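Local coordinates for protein tryptophan decarboxylase 1 (Oryza sativa subsp. japonica, PDB 6KHO) that decarboxylates L-tryptophan to tryptamine and 5-hydroxy-L-tryptophan to serotonin with the help of pyridoxal 5'-phosphate, acting as a homodimer, at residues Thr175-Arg187 against Ser215-Asp227. Residues are numbered along the deposited sequence; the frame is centred on the assembly and turned at random.
Sequences TSEAMLVTLVAAR and STFFKACRLAGFD. With PLP (pyridoxal-5'-phosphate), chain C.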
loop_
_atom_site.group_PDB
_atom_site.type_symbol
_atom_site.label_atom_id
_atom_site.label_comp_id
_atom_site.label_asym_id
_atom_site.label_seq_id
_atom_site.Cartn_x
_atom_site.Cartn_y
_atom_site.Cartn_z
ATOM N N THR A 175 -4.898 5.968 5.578
ATOM C CA THR A 175 -5.920 7.010 5.553
ATOM C C THR A 175 -5.686 7.979 4.396
ATOM O O THR A 175 -6.644 8.465 3.781
ATOM C CB THR A 175 -5.950 7.739 6.901
ATOM O OG1 THR A 175 -6.412 6.830 7.907
ATOM C CG2 THR A 175 -6.900 8.943 6.868
ATOM N N SER A 176 -4.420 8.238 4.050
ATOM C CA SER A 176 -4.145 9.154 2.947
ATOM C C SER A 176 -4.783 8.676 1.645
ATOM O O SER A 176 -5.368 9.483 0.915
ATOM C CB SER A 176 -2.638 9.337 2.758
ATOM O OG SER A 176 -2.040 9.833 3.943
ATOM N N GLU A 177 -4.669 7.375 1.330
ATOM C CA GLU A 177 -5.309 6.868 0.118
ATOM C C GLU A 177 -6.827 6.975 0.204
ATOM O O GLU A 177 -7.492 7.247 -0.801
ATOM C CB GLU A 177 -4.902 5.413 -0.163
ATOM C CG GLU A 177 -5.360 4.963 -1.582
ATOM C CD GLU A 177 -4.865 3.584 -1.969
ATOM O OE1 GLU A 177 -4.130 2.969 -1.162
ATOM O OE2 GLU A 177 -5.213 3.117 -3.082
ATOM N N ALA A 178 -7.398 6.728 1.385
ATOM C CA ALA A 178 -8.837 6.875 1.545
ATOM C C ALA A 178 -9.262 8.327 1.335
ATOM O O ALA A 178 -10.301 8.600 0.714
ATOM C CB ALA A 178 -9.252 6.372 2.930
ATOM N N MET A 179 -8.460 9.269 1.829
ATOM C CA MET A 179 -8.737 10.672 1.570
ATOM C C MET A 179 -8.589 10.984 0.093
ATOM O O MET A 179 -9.418 11.698 -0.482
ATOM C CB MET A 179 -7.797 11.553 2.391
ATOM C CG MET A 179 -8.166 11.622 3.847
ATOM S SD MET A 179 -6.827 12.330 4.821
ATOM C CE MET A 179 -7.618 12.427 6.427
ATOM N N LEU A 180 -7.543 10.457 -0.536
ATOM C CA LEU A 180 -7.262 10.810 -1.927
ATOM C C LEU A 180 -8.381 10.335 -2.853
ATOM O O LEU A 180 -8.825 11.073 -3.740
ATOM C CB LEU A 180 -5.925 10.217 -2.361
ATOM C CG LEU A 180 -5.550 10.318 -3.846
ATOM C CD1 LEU A 180 -5.572 11.779 -4.331
ATOM C CD2 LEU A 180 -4.182 9.727 -4.095
ATOM N N VAL A 181 -8.844 9.098 -2.670
ATOM C CA VAL A 181 -9.821 8.591 -3.627
ATOM C C VAL A 181 -11.172 9.282 -3.428
ATOM O O VAL A 181 -11.893 9.526 -4.401
ATOM C CB VAL A 181 -9.924 7.051 -3.559
ATOM C CG1 VAL A 181 -8.565 6.390 -3.866
ATOM C CG2 VAL A 181 -10.475 6.557 -2.214
ATOM N N THR A 182 -11.540 9.625 -2.192
ATOM C CA THR A 182 -12.801 10.342 -2.015
ATOM C C THR A 182 -12.687 11.795 -2.464
ATOM O O THR A 182 -13.666 12.362 -2.963
ATOM C CB THR A 182 -13.294 10.280 -0.565
ATOM O OG1 THR A 182 -12.300 10.803 0.336
ATOM C CG2 THR A 182 -13.653 8.843 -0.185
ATOM N N LEU A 183 -11.516 12.417 -2.285
ATOM C CA LEU A 183 -11.301 13.750 -2.844
ATOM C C LEU A 183 -11.420 13.733 -4.359
ATOM O O LEU A 183 -11.950 14.678 -4.957
ATOM C CB LEU A 183 -9.928 14.293 -2.447
ATOM C CG LEU A 183 -9.797 14.911 -1.066
ATOM C CD1 LEU A 183 -8.329 14.876 -0.640
ATOM C CD2 LEU A 183 -10.323 16.345 -1.117
ATOM N N VAL A 184 -10.916 12.678 -5.001
ATOM C CA VAL A 184 -10.987 12.606 -6.453
ATOM C C VAL A 184 -12.435 12.443 -6.901
ATOM O O VAL A 184 -12.877 13.091 -7.855
ATOM C CB VAL A 184 -10.090 11.476 -6.981
ATOM C CG1 VAL A 184 -10.479 11.112 -8.414
ATOM C CG2 VAL A 184 -8.626 11.923 -6.934
ATOM N N ALA A 185 -13.207 11.617 -6.197
ATOM C CA ALA A 185 -14.620 11.472 -6.547
ATOM C C ALA A 185 -15.369 12.793 -6.372
ATOM O O ALA A 185 -16.147 13.202 -7.244
ATOM C CB ALA A 185 -15.252 10.361 -5.710
ATOM N N ALA A 186 -15.132 13.488 -5.256
ATOM C CA ALA A 186 -15.802 14.769 -5.029
ATOM C C ALA A 186 -15.373 15.796 -6.066
ATOM O O ALA A 186 -16.209 16.534 -6.606
ATOM C CB ALA A 186 -15.515 15.280 -3.616
ATOM N N ARG A 187 -14.067 15.853 -6.353
ATOM C CA ARG A 187 -13.539 16.745 -7.381
ATOM C C ARG A 187 -14.220 16.519 -8.726
ATOM O O ARG A 187 -14.675 17.469 -9.379
ATOM C CB ARG A 187 -12.028 16.542 -7.515
ATOM C CG ARG A 187 -11.349 17.449 -8.561
ATOM C CD ARG A 187 -9.960 16.914 -8.959
ATOM N NE ARG A 187 -10.062 15.711 -9.791
ATOM C CZ ARG A 187 -9.045 14.909 -10.107
ATOM N NH1 ARG A 187 -7.815 15.159 -9.656
ATOM N NH2 ARG A 187 -9.265 13.844 -10.870
ATOM N N SER A 215 -2.042 16.343 8.863
ATOM C CA SER A 215 -1.379 17.011 7.747
ATOM C C SER A 215 -1.533 16.252 6.437
ATOM O O SER A 215 -1.486 16.868 5.368
ATOM C CB SER A 215 0.107 17.203 8.053
ATOM O OG SER A 215 0.724 15.964 8.354
ATOM N N THR A 216 -1.741 14.937 6.501
ATOM C CA THR A 216 -1.873 14.139 5.290
ATOM C C THR A 216 -3.124 14.475 4.478
ATOM O O THR A 216 -3.144 14.209 3.271
ATOM C CB THR A 216 -1.853 12.651 5.645
ATOM O OG1 THR A 216 -1.462 11.898 4.490
ATOM C CG2 THR A 216 -3.213 12.163 6.158
ATOM N N PHE A 217 -4.163 15.045 5.097
ATOM C CA PHE A 217 -5.328 15.484 4.323
ATOM C C PHE A 217 -4.953 16.591 3.355
ATOM O O PHE A 217 -5.318 16.558 2.172
ATOM C CB PHE A 217 -6.444 15.981 5.236
ATOM C CG PHE A 217 -7.568 16.656 4.487
ATOM C CD1 PHE A 217 -8.391 15.919 3.642
ATOM C CD2 PHE A 217 -7.787 18.011 4.604
ATOM C CE1 PHE A 217 -9.418 16.527 2.935
ATOM C CE2 PHE A 217 -8.827 18.639 3.890
ATOM C CZ PHE A 217 -9.642 17.890 3.060
ATOM N N PHE A 218 -4.243 17.603 3.853
ATOM C CA PHE A 218 -3.869 18.718 2.998
ATOM C C PHE A 218 -2.943 18.266 1.885
ATOM O O PHE A 218 -3.026 18.780 0.762
ATOM C CB PHE A 218 -3.251 19.823 3.856
ATOM C CG PHE A 218 -4.156 20.266 4.981
ATOM C CD1 PHE A 218 -5.245 21.081 4.724
ATOM C CD2 PHE A 218 -3.953 19.820 6.274
ATOM C CE1 PHE A 218 -6.108 21.475 5.746
ATOM C CE2 PHE A 218 -4.805 20.210 7.298
ATOM C CZ PHE A 218 -5.881 21.040 7.032
ATOM N N LYS A 219 -2.094 17.274 2.161
ATOM C CA LYS A 219 -1.234 16.733 1.116
ATOM C C LYS A 219 -2.044 16.000 0.049
ATOM O O LYS A 219 -1.767 16.137 -1.147
ATOM C CB LYS A 219 -0.185 15.810 1.739
ATOM C CG LYS A 219 0.671 15.073 0.726
ATOM C CD LYS A 219 1.775 14.267 1.409
ATOM C CE LYS A 219 2.317 13.199 0.475
ATOM N NZ LYS A 219 3.143 12.215 1.210
ATOM N N ALA A 220 -3.048 15.218 0.462
ATOM C CA ALA A 220 -3.917 14.544 -0.502
ATOM C C ALA A 220 -4.653 15.553 -1.384
ATOM O O ALA A 220 -4.824 15.333 -2.593
ATOM C CB ALA A 220 -4.904 13.640 0.242
ATOM N N CYS A 221 -5.095 16.665 -0.796
ATOM C CA CYS A 221 -5.694 17.744 -1.583
ATOM C C CYS A 221 -4.749 18.210 -2.684
ATOM O O CYS A 221 -5.133 18.288 -3.859
ATOM C CB CYS A 221 -6.069 18.908 -0.667
ATOM S SG CYS A 221 -7.418 18.540 0.444
ATOM N N ARG A 222 -3.490 18.483 -2.326
ATOM C CA ARG A 222 -2.509 18.909 -3.320
ATOM C C ARG A 222 -2.268 17.827 -4.367
ATOM O O ARG A 222 -2.147 18.130 -5.562
ATOM C CB ARG A 222 -1.207 19.316 -2.623
ATOM C CG ARG A 222 -1.420 20.489 -1.626
ATOM C CD ARG A 222 -0.124 21.044 -0.995
ATOM N NE ARG A 222 0.902 20.019 -0.796
ATOM C CZ ARG A 222 1.269 19.517 0.385
ATOM N NH1 ARG A 222 0.697 19.943 1.507
ATOM N NH2 ARG A 222 2.216 18.582 0.441
ATOM N N LEU A 223 -2.211 16.559 -3.943
ATOM C CA LEU A 223 -2.048 15.460 -4.894
ATOM C C LEU A 223 -3.150 15.473 -5.947
ATOM O O LEU A 223 -2.887 15.324 -7.150
ATOM C CB LEU A 223 -2.053 14.121 -4.154
ATOM C CG LEU A 223 -0.795 13.681 -3.388
ATOM C CD1 LEU A 223 -1.026 12.328 -2.722
ATOM C CD2 LEU A 223 0.421 13.614 -4.302
ATOM N N ALA A 224 -4.400 15.603 -5.503
ATOM C CA ALA A 224 -5.554 15.590 -6.396
ATOM C C ALA A 224 -5.686 16.866 -7.225
ATOM O O ALA A 224 -6.585 16.943 -8.073
ATOM C CB ALA A 224 -6.834 15.365 -5.585
ATOM N N GLY A 225 -4.826 17.859 -7.016
ATOM C CA GLY A 225 -4.790 19.026 -7.878
ATOM C C GLY A 225 -5.579 20.227 -7.409
ATOM O O GLY A 225 -5.782 21.157 -8.204
ATOM N N PHE A 226 -6.033 20.249 -6.160
ATOM C CA PHE A 226 -6.710 21.430 -5.650
ATOM C C PHE A 226 -5.706 22.563 -5.469
ATOM O O PHE A 226 -4.551 22.334 -5.101
ATOM C CB PHE A 226 -7.386 21.134 -4.317
ATOM C CG PHE A 226 -8.618 20.275 -4.435
ATOM C CD1 PHE A 226 -8.521 18.893 -4.371
ATOM C CD2 PHE A 226 -9.858 20.851 -4.634
ATOM C CE1 PHE A 226 -9.649 18.097 -4.473
ATOM C CE2 PHE A 226 -10.992 20.067 -4.747
ATOM C CZ PHE A 226 -10.892 18.688 -4.661
ATOM N N ASP A 227 -6.157 23.788 -5.711
ATOM C CA ASP A 227 -5.275 24.940 -5.564
ATOM C C ASP A 227 -4.954 25.173 -4.091
ATOM O O ASP A 227 -5.872 25.231 -3.266
ATOM C CB ASP A 227 -5.919 26.188 -6.154
ATOM C CG ASP A 227 -4.904 27.271 -6.441
ATOM O OD1 ASP A 227 -4.358 27.858 -5.477
ATOM O OD2 ASP A 227 -4.630 27.497 -7.632
HETATM N N1 PLP C . -5.577 10.661 10.539
HETATM C C2 PLP C . -5.647 10.395 11.892
HETATM C C2A PLP C . -6.712 10.997 12.755
HETATM C C3 PLP C . -4.710 9.558 12.477
HETATM O O3 PLP C . -4.783 9.295 13.818
HETATM C C4 PLP C . -3.713 8.974 11.704
HETATM C C4A PLP C . -2.949 7.796 12.236
HETATM C C5 PLP C . -3.642 9.242 10.345
HETATM C C6 PLP C . -4.579 10.093 9.764
HETATM C C5A PLP C . -2.524 8.594 9.555
HETATM O O4P PLP C . -2.695 8.678 8.159
HETATM P P PLP C . -1.991 7.602 7.166
HETATM O O1P PLP C . -0.532 7.448 7.498
HETATM O O2P PLP C . -2.193 8.110 5.760
HETATM O O3P PLP C . -2.620 6.227 7.305
#
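A220 sets its methyl group as a knob into the hole formed by S176, M179, L180 and L183, where helices 175-187 and 215-223 cross at -42° with their axes 8.9 Å apart. L183 forks: CD1 lies 3.7 Å from A220 CB, and CD2 reaches F226 CE1, in the loop beyond the helix, at 3.8 Å. L180, with CG anti to the backbone N (chi1 172°), lays CD1 against L223 CB and A224 CB. M179 makes a Met-aromatic contact, its extended chain crossing F217 at about a right angle and its SD at the ring edge, 5.4 Å from the F217 centroid. Both helices belong to the large PLP-binding domain of the group II decarboxylases, each following a strand of the seven-stranded mixed sheet; F217, C221 and F226 also pack on strand 205-210. At the cofactor end, the first turn of 175-187 grips the phosphate through its backbone: T175 N donates to PLP O3P (2.9 Å) and S176 N to PLP O2P (2.8 Å). G381 N of the second subunit also hydrogen-bonds PLP. At the other end, R187 bends at chi3 (72°) to bring NH1 to A224 O, a hydrogen bond of 2.7 Å with the oxygen in the guanidinium plane. This carbonyl belongs to the Schellman motif that ends helix 215-223, in which G225 has positive phi. R187 NH2 and NH1 also hydrogen-bond R222 O and L223 O of the second subunit.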